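Local atomic coordinates of rhamnosidase B (Bacillus sp., PDB entry 2OKX), a protein that hydrolyses terminal alpha-L-rhamnose residues of alpha-L-rhamnosides as a member of glycoside hydrolase family 78, probably with inversion at the anomeric carbon. Residues Ala34-Pro39 with Ile115-Arg120; Thr264-Ser269 with Val301-Thr306; Glu454-Ala459 with Glu492-Tyr497; Gln528-Val533 with Thr557-Glu562; Lys745-Asp750 with Gln765-Ala770. All blocks are in the same frame, centred on the assembly; numbering follows the deposited sequence. Where two conformers were deposited one is given.

Interaction 1: Ala34-Pro39 with Ile115-Arg120; sequences ASVEGP and IEADGR
Asp118 reaches across to Glu37 and Gly38 from the corner of a type I' beta turn, Ala117 to Arg120, which joins strands 110-117 and 120-124 into a hairpin of the N-terminal domain. The contact illustrates how one carboxylate can fasten a loop that has no regular secondary structure of its own. From CB the side chain sets out with CG anti to the carbonyl carbon (chi1 -61°), a choice that swings the carboxylate over to the 34-39 loop. CG stands 3.7 Å from Gly38 N, and beyond it the two oxygens divide the work between consecutive peptide groups. OD1 accepts from Glu37 N at 3.1 Å, and OD2 from Gly38 N at 2.7 Å. Each uses its syn lone pair, the one on the side of its fellow oxygen, and both bonds are bent (139° and 136° at the hydrogen). The missing side chain of Gly38 matters here, since a beta carbon on it would collide with OD2. OD1 also lies 3.6 Å from CG2 of Val36, a methyl group that is in turn pressed against the CB of Ala117.

The hairpin belongs to a five-stranded sheet in which strand 41-47, reached directly from this loop, pairs with 110-117, so the bonds tie the entry to one strand to the turn beside it. At the far end of the loop a water joins the two backbones, accepting from Asp118 N at 2.7 Å and donating to Pro39 O at 2.8 Å.

Interaction 2: Thr264-Ser269 with Val301-Thr306; sequences TGVRGS and VLVDIT
Ser269 and Asp304 carry the polar side of this contact, and they show how one aspartate can serve two chain segments at once. OG of Ser269 donates to OD1 of Asp304 over a short 2.5 Å, meeting the anti lone pair, the one turned away from OD2. The backbone N of Ser269 adds a weak bond to the same OD1, and the hydroxyl of Tyr364 binds this oxygen too. CG of Asp304 stands anti to the backbone N (chi1 -175°), which sends the carboxylate toward the 264-269 loop; OD2 bonds within its own segment. There it takes Thr306 OG1 at 2.8 Å on the syn lone pair and Thr306 N at 2.9 Å from above the carboxylate plane.

Between the backbones, Gly268 N gives a weak, bent bond to Asp304 O, while Gly268 CA makes a CA-H...O contact with Thr306 O. The chains come so near that a beta carbon on Gly268 would strike the Asp304 carbonyl. A water bridges Arg267 O and Thr306 O, donating to both.

The van der Waals contacts are lighter. CG1 of Val266 rests 3.7 Å from Asp304 O and makes an apolar contact of 4.1 Å with CG1 of Val303. CB of Arg267 lies 3.8 Å from Ile305 O, but the guanidinium of Arg267 leads off to a salt bridge with Asp309, and NE bonds to Ser314.

Together these bonds pin the loop that leads into strand 271-273 against strand 297-309, its sheet partner in domain D2, where Asp304, whose backbone bonds to Gly270, forms an Asx turn with Thr306.

Interaction 3: Glu454-Ala459 with Glu492-Tyr497; sequences ELEAPA and EGRQSY
Arg494 lays its CB 3.6 Å from CG of Glu456, and its guanidinium reaches on to Glu454. The chain turns at chi3 (-67°), which brings NH1 to OE1 of Glu454 for a salt bridge of 2.7 Å. The oxygen, met on its anti side, sits at the guanidinium edge but tilted from its plane, and with the two planes 64° apart the pair is single-pronged rather than flat and two-pronged. NH2 and OE1 of Glu456, which approaches obliquely, make a longer salt bridge of 3.5 Å, its oxygen less surely placed. Glu454 CG also passes 3.4 Å from OG of Ser496. With an alanine in place of Glu454, NH1 of Arg494 would probably lose its close carboxylate and the guanidinium be freer to turn.

Beneath this salt-bridge network runs a regular antiparallel ladder. Leu455 N donates to Gln495 O at 2.9 Å. Gln495 N returns a bond of 2.8 Å to Leu455 O, and Ala457 and Gly493 form the next hydrogen-bonded pair. OE1 of Glu492 accepts from Ala459 N at 2.8 Å, from above the carboxylate plane.

The pair belongs to a sheet of the concanavalin-like domain, whose strand 520-528 flanks 450-457. Its His522, a calcium ligand, touches Glu454, and a calcium ion lies about 7 Å from the Glu454 side chain. Arg494 thus probably offsets part of the negative charge that Glu454 and Glu456 bring to this face.

Interaction 4: Gln528-Val533 with Thr557-Glu562; sequences QSTYPV and TRLCME
Gln528 opens the contact by crossing Leu559 at about a right angle, its OE1 3.9 Å from CD2 while Arg447 takes the polar bond. Two residues on, Thr530 shows how a small branched side chain can fill the space at a helix end: CG2 lies 3.6 Å from Arg558 O and CB 3.4 Å from Met561 O. Its OG1, between the backbone N and carbonyl carbon (chi1 73°), donates to Tyr531 O at 2.8 Å. A glycine in place of Thr530 would probably open a gap against Arg558 O and leave the Tyr531 carbonyl without this donor.

Tyr531 N then makes the direct hydrogen bond across, 2.7 Å to Met561 O, from above the carbonyl plane. Its ring turns its edge to Glu562 O, which lies in the ring plane, 3.5 Å from CD2. Val533 finishes the walk, with CG1 3.7 Å from CE of Met561 and CG2 against CG of Arg558, whose guanidinium salt-bridges Glu535.

The linker from strand 520-528 is thereby seated on the C-terminal end of helix 544-559 in the alpha-helical barrel of the six-hairpin glycosidase domain, with Tyr531 and Met561 packed on helix 595-603 and Met561 also on 577-590.

Interaction 5: Lys745-Asp750 with Gln765-Ala770; sequences KRAYID and QTQVVA
Gln767 holds the backbone of Tyr748 by both ends of its amide, a clear case of a side chain imitating the edge of a strand. OE1 accepts from Tyr748 N at 3.0 Å, in the carbonyl plane and on a lone pair, and NE2 donates one hydrogen to Tyr748 O at 2.9 Å, almost in the amide plane. Both bonds are fairly straight (159° and 157° at the hydrogen). CG stands anti to the carbonyl carbon and the chain bends at chi2 (-44°), which turns the amide back toward the strand. OE1 also lies at the edge of the Tyr748 ring, 3.5 Å from CD1.

The remaining contacts flank this pair. CB of Ala770, one turn beyond Thr766, comes obliquely to CE1 of Tyr748 at 3.6 Å. CG2 of Thr766 touches CB of Tyr748 at 3.8 Å, and its OG1 donates to OD1 of Asp750 at 2.8 Å, from above the carboxylate plane. A water spans the same place, donating to Asp750 O and to Thr766 OG1.

Farther out, Ser763, just ahead of helix 764-772, organises the first shell. Its OG bonds both Asp750 OD1 and Thr766 OG1, and its carbonyl takes the second hydrogen of Gln767 NE2. Asn737 binds the hydroxyl of Tyr748, whose ring meets Trp741 edge-to-face, and Asp688 N fixes the other oxygen of Asp750. Where the strand begins, Arg746 and Ala747 both face Asp742 in a G1 beta bulge.

The chemistry implies directional anchoring: in-plane bonds to a backbone N and O probably fix how the helix is turned against the strand.

In the fold
Read from the N terminus, the five contacts follow one another in series; none encloses or crosses another, and each closes its own loop. Interaction 1 closes the longest, bringing together parts of the N-terminal domain 76 residues apart. Interaction 2 does the same within domain D2, and interaction 3 within the concanavalin-like domain. Interaction 4 differs in kind: it joins the exit of strand 520-528 to the first long helix of the alpha-helical barrel and lies nearest the centre of the chain. Interaction 5 closes a short loop within that helical domain, with its centre about 64 Å from that of interaction 1. Four contacts thus close loops within single domains, while interaction 4 joins the strand side of the chain to the helical barrel.

Interaction 1: Ala34-Pro39 with Ile115-Arg120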
# COMPACT_ATOMS: atom_id res chain seq x y z
N ALA A 34 20.54 -20.39 35.16
CA ALA A 34 20.03 -19.79 36.38
C ALA A 34 20.24 -18.28 36.35
O ALA A 34 19.50 -17.53 36.99
CB ALA A 34 20.74 -20.39 37.59
N SER A 35 21.25 -17.85 35.61
CA SER A 35 21.55 -16.43 35.48
C SER A 35 22.31 -16.14 34.19
O SER A 35 23.07 -16.98 33.71
CB SER A 35 22.37 -15.95 36.68
OG SER A 35 23.62 -16.61 36.75
N VAL A 36 22.09 -14.96 33.64
CA VAL A 36 22.76 -14.54 32.42
C VAL A 36 23.19 -13.08 32.55
O VAL A 36 22.37 -12.21 32.85
CB VAL A 36 21.83 -14.69 31.19
CG1 VAL A 36 20.50 -14.00 31.45
CG2 VAL A 36 22.49 -14.12 29.95
N GLU A 37 24.48 -12.83 32.35
CA GLU A 37 25.02 -11.48 32.47
C GLU A 37 24.48 -10.55 31.39
O GLU A 37 23.58 -9.75 31.65
CB GLU A 37 26.55 -11.52 32.39
CG GLU A 37 27.20 -12.34 33.49
CD GLU A 37 27.00 -11.74 34.87
OE1 GLU A 37 27.39 -12.39 35.87
OE2 GLU A 37 26.45 -10.63 34.97
N GLY A 38 25.04 -10.65 30.19
CA GLY A 38 24.61 -9.81 29.09
C GLY A 38 23.16 -10.05 28.71
O GLY A 38 22.50 -10.91 29.30
N PRO A 39 22.64 -9.31 27.72
CA PRO A 39 21.25 -9.48 27.28
C PRO A 39 21.05 -10.74 26.45
O PRO A 39 21.91 -11.12 25.66
CB PRO A 39 21.01 -8.22 26.45
CG PRO A 39 22.34 -8.00 25.81
CD PRO A 39 23.30 -8.23 26.97
N ILE A 115 18.78 -17.94 19.85
CA ILE A 115 18.85 -17.17 21.08
C ILE A 115 20.29 -17.22 21.56
O ILE A 115 20.85 -18.30 21.74
CB ILE A 115 17.93 -17.74 22.17
CG1 ILE A 115 16.47 -17.63 21.73
CG2 ILE A 115 18.15 -16.99 23.48
CD1 ILE A 115 15.48 -18.14 22.75
N GLU A 116 20.89 -16.05 21.75
CA GLU A 116 22.27 -15.96 22.18
C GLU A 116 22.42 -15.07 23.41
O GLU A 116 21.76 -14.04 23.53
CB GLU A 116 23.14 -15.42 21.04
CG GLU A 116 24.61 -15.23 21.39
CD GLU A 116 25.44 -14.80 20.19
OE1 GLU A 116 25.16 -13.72 19.62
OE2 GLU A 116 26.38 -15.54 19.82
N ALA A 117 23.30 -15.48 24.31
CA ALA A 117 23.56 -14.73 25.53
C ALA A 117 24.96 -15.03 26.03
O ALA A 117 25.34 -16.20 26.19
CB ALA A 117 22.54 -15.10 26.60
N ASP A 118 25.74 -13.98 26.26
CA ASP A 118 27.10 -14.13 26.75
C ASP A 118 27.93 -14.96 25.76
O ASP A 118 28.70 -15.83 26.16
CB ASP A 118 27.09 -14.81 28.13
CG ASP A 118 26.32 -14.00 29.16
OD1 ASP A 118 26.01 -14.54 30.24
OD2 ASP A 118 26.04 -12.81 28.89
N GLY A 119 27.74 -14.67 24.48
CA GLY A 119 28.48 -15.37 23.44
C GLY A 119 28.12 -16.84 23.28
O GLY A 119 28.76 -17.56 22.52
N ARG A 120 27.11 -17.28 24.01
CA ARG A 120 26.68 -18.68 23.95
C ARG A 120 25.29 -18.82 23.34
O ARG A 120 24.40 -18.02 23.60
CB ARG A 120 26.68 -19.29 25.35
CG ARG A 120 28.06 -19.50 25.94
CD ARG A 120 28.00 -19.68 27.46
NE ARG A 120 27.00 -20.67 27.87
CZ ARG A 120 27.02 -21.95 27.52
NH1 ARG A 120 26.07 -22.77 27.95
NH2 ARG A 120 27.99 -22.42 26.75
O HOH W 1 24.61 -11.52 26.40

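Interaction 2: Thr264-Ser269 with Val301-Thr306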
# COMPACT_ATOMS: atom_id res chain seq x y z
N THR A 264 -16.98 -7.20 -8.91
CA THR A 264 -15.93 -6.41 -9.53
C THR A 264 -16.07 -6.31 -11.04
O THR A 264 -15.13 -5.93 -11.74
CB THR A 264 -14.54 -6.99 -9.16
OG1 THR A 264 -14.50 -8.40 -9.42
CG2 THR A 264 -14.25 -6.75 -7.70
N GLY A 265 -17.25 -6.66 -11.55
CA GLY A 265 -17.52 -6.58 -12.97
C GLY A 265 -17.07 -7.76 -13.81
O GLY A 265 -16.46 -8.70 -13.30
N VAL A 266 -17.38 -7.71 -15.10
CA VAL A 266 -17.00 -8.76 -16.04
C VAL A 266 -15.70 -8.38 -16.73
O VAL A 266 -15.64 -7.39 -17.46
CB VAL A 266 -18.09 -8.96 -17.11
CG1 VAL A 266 -17.67 -10.05 -18.08
CG2 VAL A 266 -19.42 -9.32 -16.45
N ARG A 267 -14.66 -9.18 -16.51
CA ARG A 267 -13.34 -8.93 -17.10
C ARG A 267 -13.32 -8.87 -18.61
O ARG A 267 -12.67 -8.00 -19.19
CB ARG A 267 -12.35 -10.01 -16.65
CG ARG A 267 -11.73 -9.75 -15.31
CD ARG A 267 -10.75 -10.82 -14.92
NE ARG A 267 -10.07 -10.45 -13.69
CZ ARG A 267 -9.12 -9.51 -13.61
NH1 ARG A 267 -8.73 -8.87 -14.70
NH2 ARG A 267 -8.59 -9.21 -12.44
N GLY A 268 -14.02 -9.80 -19.24
CA GLY A 268 -14.04 -9.86 -20.69
C GLY A 268 -15.17 -9.15 -21.40
O GLY A 268 -15.83 -8.28 -20.84
N SER A 269 -15.40 -9.55 -22.65
CA SER A 269 -16.42 -8.96 -23.50
C SER A 269 -17.87 -9.20 -23.09
O SER A 269 -18.76 -8.49 -23.55
CB SER A 269 -16.24 -9.45 -24.94
OG SER A 269 -16.44 -10.85 -25.03
N VAL A 301 -23.30 -21.63 -18.55
CA VAL A 301 -22.99 -20.21 -18.39
C VAL A 301 -21.53 -20.02 -18.75
O VAL A 301 -20.65 -20.71 -18.24
CB VAL A 301 -23.22 -19.75 -16.94
CG1 VAL A 301 -22.89 -18.26 -16.80
CG2 VAL A 301 -24.66 -20.00 -16.55
N LEU A 302 -21.27 -19.07 -19.65
CA LEU A 302 -19.91 -18.79 -20.09
C LEU A 302 -19.60 -17.32 -19.87
O LEU A 302 -20.28 -16.44 -20.38
CB LEU A 302 -19.78 -19.13 -21.58
CG LEU A 302 -18.44 -19.67 -22.08
CD1 LEU A 302 -18.21 -21.06 -21.51
CD2 LEU A 302 -18.43 -19.73 -23.60
N VAL A 303 -18.56 -17.05 -19.08
CA VAL A 303 -18.15 -15.68 -18.80
C VAL A 303 -16.80 -15.41 -19.44
O VAL A 303 -15.82 -16.08 -19.13
CB VAL A 303 -18.02 -15.44 -17.27
CG1 VAL A 303 -17.61 -13.99 -17.00
CG2 VAL A 303 -19.35 -15.76 -16.57
N ASP A 304 -16.76 -14.45 -20.35
CA ASP A 304 -15.50 -14.12 -21.02
C ASP A 304 -14.64 -13.36 -20.01
O ASP A 304 -15.07 -12.34 -19.48
CB ASP A 304 -15.75 -13.25 -22.25
CG ASP A 304 -14.49 -12.97 -23.05
OD1 ASP A 304 -14.59 -12.31 -24.09
OD2 ASP A 304 -13.40 -13.42 -22.63
N ILE A 305 -13.44 -13.86 -19.75
CA ILE A 305 -12.53 -13.21 -18.80
C ILE A 305 -11.26 -12.70 -19.47
O ILE A 305 -10.30 -12.33 -18.79
CB ILE A 305 -12.13 -14.18 -17.66
CG1 ILE A 305 -11.49 -15.44 -18.25
CG2 ILE A 305 -13.35 -14.52 -16.82
CD1 ILE A 305 -10.98 -16.42 -17.21
N THR A 306 -11.26 -12.68 -20.80
CA THR A 306 -10.11 -12.21 -21.58
C THR A 306 -9.76 -10.80 -21.14
O THR A 306 -10.56 -9.88 -21.28
CB THR A 306 -10.43 -12.21 -23.08
OG1 THR A 306 -10.76 -13.54 -23.50
CG2 THR A 306 -9.24 -11.71 -23.89
O HOH W 2 -10.59 -7.30 -21.31

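Interaction 3: Glu454-Ala459 with Glu492-Tyr497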
# COMPACT_ATOMS: atom_id res chain seq x y z
N GLU A 454 -12.69 -10.32 20.92
CA GLU A 454 -12.89 -11.34 21.93
C GLU A 454 -14.40 -11.48 22.03
O GLU A 454 -15.11 -10.48 22.08
CB GLU A 454 -12.32 -10.92 23.28
CG GLU A 454 -12.59 -11.94 24.39
CD GLU A 454 -11.86 -11.62 25.68
OE1 GLU A 454 -12.17 -12.27 26.70
OE2 GLU A 454 -10.99 -10.73 25.68
N LEU A 455 -14.88 -12.71 22.02
CA LEU A 455 -16.32 -12.93 22.07
C LEU A 455 -16.68 -14.34 22.54
O LEU A 455 -15.81 -15.21 22.67
CB LEU A 455 -16.91 -12.70 20.68
CG LEU A 455 -16.33 -13.53 19.53
CD1 LEU A 455 -16.83 -14.97 19.61
CD2 LEU A 455 -16.75 -12.92 18.19
N GLU A 456 -17.96 -14.54 22.79
CA GLU A 456 -18.50 -15.83 23.20
C GLU A 456 -19.55 -16.13 22.14
O GLU A 456 -20.36 -15.27 21.83
CB GLU A 456 -19.19 -15.76 24.56
CG GLU A 456 -18.30 -15.38 25.71
CD GLU A 456 -19.05 -15.37 27.03
OE1 GLU A 456 -18.84 -14.44 27.82
OE2 GLU A 456 -19.86 -16.30 27.26
N ALA A 457 -19.54 -17.34 21.59
CA ALA A 457 -20.52 -17.69 20.58
C ALA A 457 -20.63 -19.19 20.41
O ALA A 457 -19.75 -19.94 20.81
CB ALA A 457 -20.15 -17.05 19.24
N PRO A 458 -21.74 -19.65 19.81
CA PRO A 458 -21.95 -21.08 19.59
C PRO A 458 -20.92 -21.54 18.56
O PRO A 458 -20.43 -20.74 17.75
CB PRO A 458 -23.37 -21.14 19.02
CG PRO A 458 -24.03 -19.93 19.60
CD PRO A 458 -22.96 -18.88 19.49
N ALA A 459 -20.59 -22.83 18.57
CA ALA A 459 -19.62 -23.36 17.62
C ALA A 459 -20.17 -23.21 16.20
O ALA A 459 -21.36 -23.40 15.96
CB ALA A 459 -19.33 -24.82 17.92
N GLU A 492 -16.57 -23.48 20.19
CA GLU A 492 -17.56 -23.26 21.23
C GLU A 492 -17.05 -22.41 22.39
O GLU A 492 -15.94 -22.62 22.87
CB GLU A 492 -18.06 -24.61 21.76
CG GLU A 492 -19.22 -24.52 22.73
CD GLU A 492 -20.47 -23.96 22.10
OE1 GLU A 492 -20.80 -24.36 20.96
OE2 GLU A 492 -21.13 -23.12 22.74
N GLY A 493 -17.86 -21.45 22.83
CA GLY A 493 -17.47 -20.62 23.96
C GLY A 493 -16.78 -19.30 23.70
O GLY A 493 -16.92 -18.70 22.63
N ARG A 494 -16.04 -18.83 24.70
CA ARG A 494 -15.32 -17.56 24.59
C ARG A 494 -13.99 -17.78 23.90
O ARG A 494 -13.31 -18.79 24.13
CB ARG A 494 -15.07 -16.94 25.97
CG ARG A 494 -14.28 -15.64 25.88
CD ARG A 494 -13.84 -15.07 27.21
NE ARG A 494 -14.96 -14.63 28.05
CZ ARG A 494 -14.96 -13.50 28.74
NH1 ARG A 494 -13.92 -12.68 28.71
NH2 ARG A 494 -16.01 -13.19 29.50
N GLN A 495 -13.60 -16.83 23.05
CA GLN A 495 -12.35 -16.93 22.32
C GLN A 495 -11.87 -15.55 21.88
O GLN A 495 -12.64 -14.59 21.87
CB GLN A 495 -12.55 -17.83 21.10
CG GLN A 495 -13.62 -17.33 20.14
CD GLN A 495 -14.44 -18.45 19.55
OE1 GLN A 495 -15.51 -18.81 20.07
NE2 GLN A 495 -13.96 -19.03 18.46
N SER A 496 -10.59 -15.47 21.53
CA SER A 496 -9.99 -14.22 21.08
C SER A 496 -9.21 -14.48 19.80
O SER A 496 -8.70 -15.58 19.59
CB SER A 496 -9.04 -13.68 22.15
OG SER A 496 -9.73 -13.42 23.35
N TYR A 497 -9.12 -13.46 18.96
CA TYR A 497 -8.39 -13.59 17.71
C TYR A 497 -7.85 -12.25 17.25
O TYR A 497 -8.53 -11.23 17.34
CB TYR A 497 -9.30 -14.15 16.61
CG TYR A 497 -8.58 -14.33 15.29
CD1 TYR A 497 -7.65 -15.35 15.12
CD2 TYR A 497 -8.79 -13.45 14.23
CE1 TYR A 497 -6.94 -15.49 13.93
CE2 TYR A 497 -8.09 -13.58 13.03
CZ TYR A 497 -7.17 -14.60 12.89
OH TYR A 497 -6.46 -14.74 11.71

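Interaction 4: Gln528-Val533 with Thr557-Glu562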
# COMPACT_ATOMS: atom_id res chain seq x y z
N GLN A 528 -3.17 -0.84 16.15
CA GLN A 528 -2.53 0.02 15.17
C GLN A 528 -1.03 -0.22 15.19
O GLN A 528 -0.44 -0.40 16.26
CB GLN A 528 -2.84 1.49 15.45
CG GLN A 528 -2.18 2.45 14.46
CD GLN A 528 -2.80 3.83 14.50
OE1 GLN A 528 -3.94 4.02 14.09
NE2 GLN A 528 -2.06 4.80 15.01
N SER A 529 -0.42 -0.21 14.01
CA SER A 529 1.02 -0.45 13.90
C SER A 529 1.67 0.45 12.86
O SER A 529 1.30 0.41 11.68
CB SER A 529 1.27 -1.91 13.53
OG SER A 529 2.64 -2.14 13.27
N THR A 530 2.63 1.26 13.29
CA THR A 530 3.35 2.15 12.37
C THR A 530 4.80 2.25 12.80
O THR A 530 5.20 1.71 13.83
CB THR A 530 2.78 3.59 12.39
OG1 THR A 530 3.15 4.23 13.62
CG2 THR A 530 1.25 3.57 12.28
N TYR A 531 5.59 2.96 12.01
CA TYR A 531 6.98 3.18 12.34
C TYR A 531 6.89 3.96 13.66
O TYR A 531 5.93 4.70 13.87
CB TYR A 531 7.65 4.03 11.25
CG TYR A 531 9.13 4.22 11.45
CD1 TYR A 531 9.63 5.30 12.19
CD2 TYR A 531 10.04 3.31 10.92
CE1 TYR A 531 11.00 5.45 12.40
CE2 TYR A 531 11.41 3.45 11.13
CZ TYR A 531 11.88 4.52 11.87
OH TYR A 531 13.24 4.67 12.06
N PRO A 532 7.87 3.79 14.56
CA PRO A 532 7.83 4.51 15.84
C PRO A 532 7.99 6.02 15.69
O PRO A 532 9.11 6.52 15.57
CB PRO A 532 8.96 3.86 16.63
CG PRO A 532 9.95 3.50 15.57
CD PRO A 532 9.07 2.93 14.48
N VAL A 533 6.87 6.74 15.70
CA VAL A 533 6.90 8.19 15.58
C VAL A 533 6.21 8.84 16.77
O VAL A 533 5.18 8.34 17.25
CB VAL A 533 6.20 8.68 14.29
CG1 VAL A 533 6.97 8.23 13.07
CG2 VAL A 533 4.76 8.14 14.25
N THR A 557 0.60 10.77 7.06
CA THR A 557 2.02 10.43 7.05
C THR A 557 2.31 9.30 8.03
O THR A 557 3.04 8.37 7.70
CB THR A 557 2.86 11.67 7.41
OG1 THR A 557 2.54 12.72 6.49
CG2 THR A 557 4.36 11.36 7.32
N ARG A 558 1.73 9.38 9.22
CA ARG A 558 1.90 8.34 10.23
C ARG A 558 1.48 6.98 9.69
O ARG A 558 2.23 6.00 9.79
CB ARG A 558 1.07 8.71 11.47
CG ARG A 558 1.15 7.75 12.64
CD ARG A 558 0.69 8.47 13.90
NE ARG A 558 -0.51 9.27 13.66
CZ ARG A 558 -0.83 10.37 14.34
NH1 ARG A 558 -0.03 10.81 15.31
NH2 ARG A 558 -1.94 11.04 14.05
N LEU A 559 0.28 6.91 9.11
CA LEU A 559 -0.23 5.64 8.60
C LEU A 559 0.50 5.11 7.37
O LEU A 559 0.39 3.93 7.04
CB LEU A 559 -1.73 5.77 8.28
CG LEU A 559 -2.67 6.15 9.42
CD1 LEU A 559 -4.10 6.05 8.90
CD2 LEU A 559 -2.48 5.21 10.62
N CYS A 560 1.25 5.97 6.70
CA CYS A 560 2.00 5.57 5.53
C CYS A 560 3.47 5.33 5.87
O CYS A 560 4.33 5.36 4.99
CB CYS A 560 1.89 6.61 4.42
SG CYS A 560 0.24 6.66 3.68
N MET A 561 3.74 5.12 7.15
CA MET A 561 5.09 4.84 7.62
C MET A 561 5.06 3.49 8.34
O MET A 561 4.62 3.40 9.49
CB MET A 561 5.58 5.94 8.57
CG MET A 561 5.95 7.24 7.88
SD MET A 561 6.36 8.61 9.00
CE MET A 561 8.04 8.17 9.50
N GLU A 562 5.49 2.45 7.63
CA GLU A 562 5.55 1.10 8.19
C GLU A 562 7.04 0.82 8.33
O GLU A 562 7.77 1.67 8.84
CB GLU A 562 4.92 0.09 7.22
CG GLU A 562 3.46 0.38 6.86
CD GLU A 562 2.83 -0.69 5.99
OE1 GLU A 562 1.65 -0.51 5.60
OE2 GLU A 562 3.50 -1.70 5.68
O HOH W 3 2.44 9.60 17.16

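Interaction 5: Lys745-Asp750 with Gln765-Ala770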
# COMPACT_ATOMS: atom_id res chain seq x y z
N LYS A 745 1.54 29.59 -28.13
CA LYS A 745 0.93 29.31 -26.84
C LYS A 745 1.75 29.83 -25.66
O LYS A 745 1.24 29.97 -24.55
CB LYS A 745 0.72 27.80 -26.67
CG LYS A 745 -0.72 27.33 -26.80
CD LYS A 745 -1.29 27.61 -28.18
CE LYS A 745 -2.69 27.02 -28.31
NZ LYS A 745 -3.62 27.54 -27.27
N ARG A 746 3.02 30.12 -25.92
CA ARG A 746 3.92 30.61 -24.88
C ARG A 746 3.88 29.65 -23.69
O ARG A 746 3.52 30.04 -22.57
CB ARG A 746 3.53 32.02 -24.44
CG ARG A 746 3.48 33.03 -25.58
CD ARG A 746 4.06 34.37 -25.16
NE ARG A 746 3.35 34.95 -24.02
CZ ARG A 746 3.72 36.07 -23.41
NH1 ARG A 746 3.02 36.53 -22.38
NH2 ARG A 746 4.78 36.74 -23.83
N ALA A 747 4.25 28.40 -23.94
CA ALA A 747 4.27 27.35 -22.93
C ALA A 747 4.87 26.10 -23.55
O ALA A 747 4.90 25.96 -24.77
CB ALA A 747 2.85 27.06 -22.45
N TYR A 748 5.35 25.19 -22.71
CA TYR A 748 5.94 23.95 -23.20
C TYR A 748 4.85 22.94 -23.54
O TYR A 748 3.84 22.84 -22.83
CB TYR A 748 6.88 23.34 -22.17
CG TYR A 748 8.02 24.25 -21.76
CD1 TYR A 748 7.83 25.26 -20.83
CD2 TYR A 748 9.29 24.09 -22.32
CE1 TYR A 748 8.88 26.10 -20.45
CE2 TYR A 748 10.34 24.92 -21.95
CZ TYR A 748 10.13 25.92 -21.01
OH TYR A 748 11.18 26.74 -20.65
N ILE A 749 5.05 22.19 -24.62
CA ILE A 749 4.09 21.18 -25.04
C ILE A 749 4.28 19.94 -24.17
O ILE A 749 5.38 19.67 -23.69
CB ILE A 749 4.31 20.79 -26.52
CG1 ILE A 749 5.69 20.15 -26.70
CG2 ILE A 749 4.18 22.02 -27.41
CD1 ILE A 749 5.95 19.64 -28.11
N ASP A 750 3.20 19.19 -23.96
CA ASP A 750 3.28 18.00 -23.13
C ASP A 750 4.25 16.96 -23.66
O ASP A 750 4.96 16.32 -22.88
CB ASP A 750 1.89 17.36 -22.98
CG ASP A 750 1.16 17.86 -21.75
OD1 ASP A 750 1.71 18.73 -21.04
OD2 ASP A 750 0.04 17.38 -21.49
N GLN A 765 0.82 21.13 -15.21
CA GLN A 765 1.88 20.26 -14.74
C GLN A 765 3.23 20.50 -15.42
O GLN A 765 4.24 20.73 -14.75
CB GLN A 765 1.48 18.79 -14.92
CG GLN A 765 0.37 18.28 -13.98
CD GLN A 765 -1.04 18.54 -14.49
OE1 GLN A 765 -2.01 17.96 -13.99
NE2 GLN A 765 -1.17 19.42 -15.48
N THR A 766 3.24 20.43 -16.74
CA THR A 766 4.48 20.62 -17.48
C THR A 766 5.10 21.99 -17.23
O THR A 766 6.31 22.11 -17.12
CB THR A 766 4.24 20.44 -18.99
OG1 THR A 766 3.78 19.10 -19.23
CG2 THR A 766 5.54 20.67 -19.77
N GLN A 767 4.25 23.02 -17.13
CA GLN A 767 4.73 24.37 -16.89
C GLN A 767 5.34 24.48 -15.50
O GLN A 767 6.41 25.06 -15.32
CB GLN A 767 3.58 25.38 -17.03
CG GLN A 767 2.70 25.19 -18.26
CD GLN A 767 3.50 24.92 -19.53
OE1 GLN A 767 4.46 25.62 -19.83
NE2 GLN A 767 3.08 23.91 -20.28
N VAL A 768 4.65 23.92 -14.50
CA VAL A 768 5.14 23.95 -13.13
C VAL A 768 6.50 23.28 -13.04
O VAL A 768 7.42 23.79 -12.40
CB VAL A 768 4.16 23.24 -12.16
CG1 VAL A 768 4.79 23.09 -10.79
CG2 VAL A 768 2.87 24.04 -12.05
N VAL A 769 6.63 22.12 -13.68
CA VAL A 769 7.89 21.39 -13.65
C VAL A 769 9.02 22.18 -14.33
O VAL A 769 10.15 22.17 -13.86
CB VAL A 769 7.76 20.00 -14.34
CG1 VAL A 769 9.11 19.30 -14.36
CG2 VAL A 769 6.74 19.15 -13.59
N ALA A 770 8.70 22.85 -15.42
CA ALA A 770 9.70 23.65 -16.13
C ALA A 770 10.20 24.76 -15.21
O ALA A 770 11.39 25.09 -15.19
CB ALA A 770 9.10 24.24 -17.40
O HOH W 4 5.02 16.61 -20.08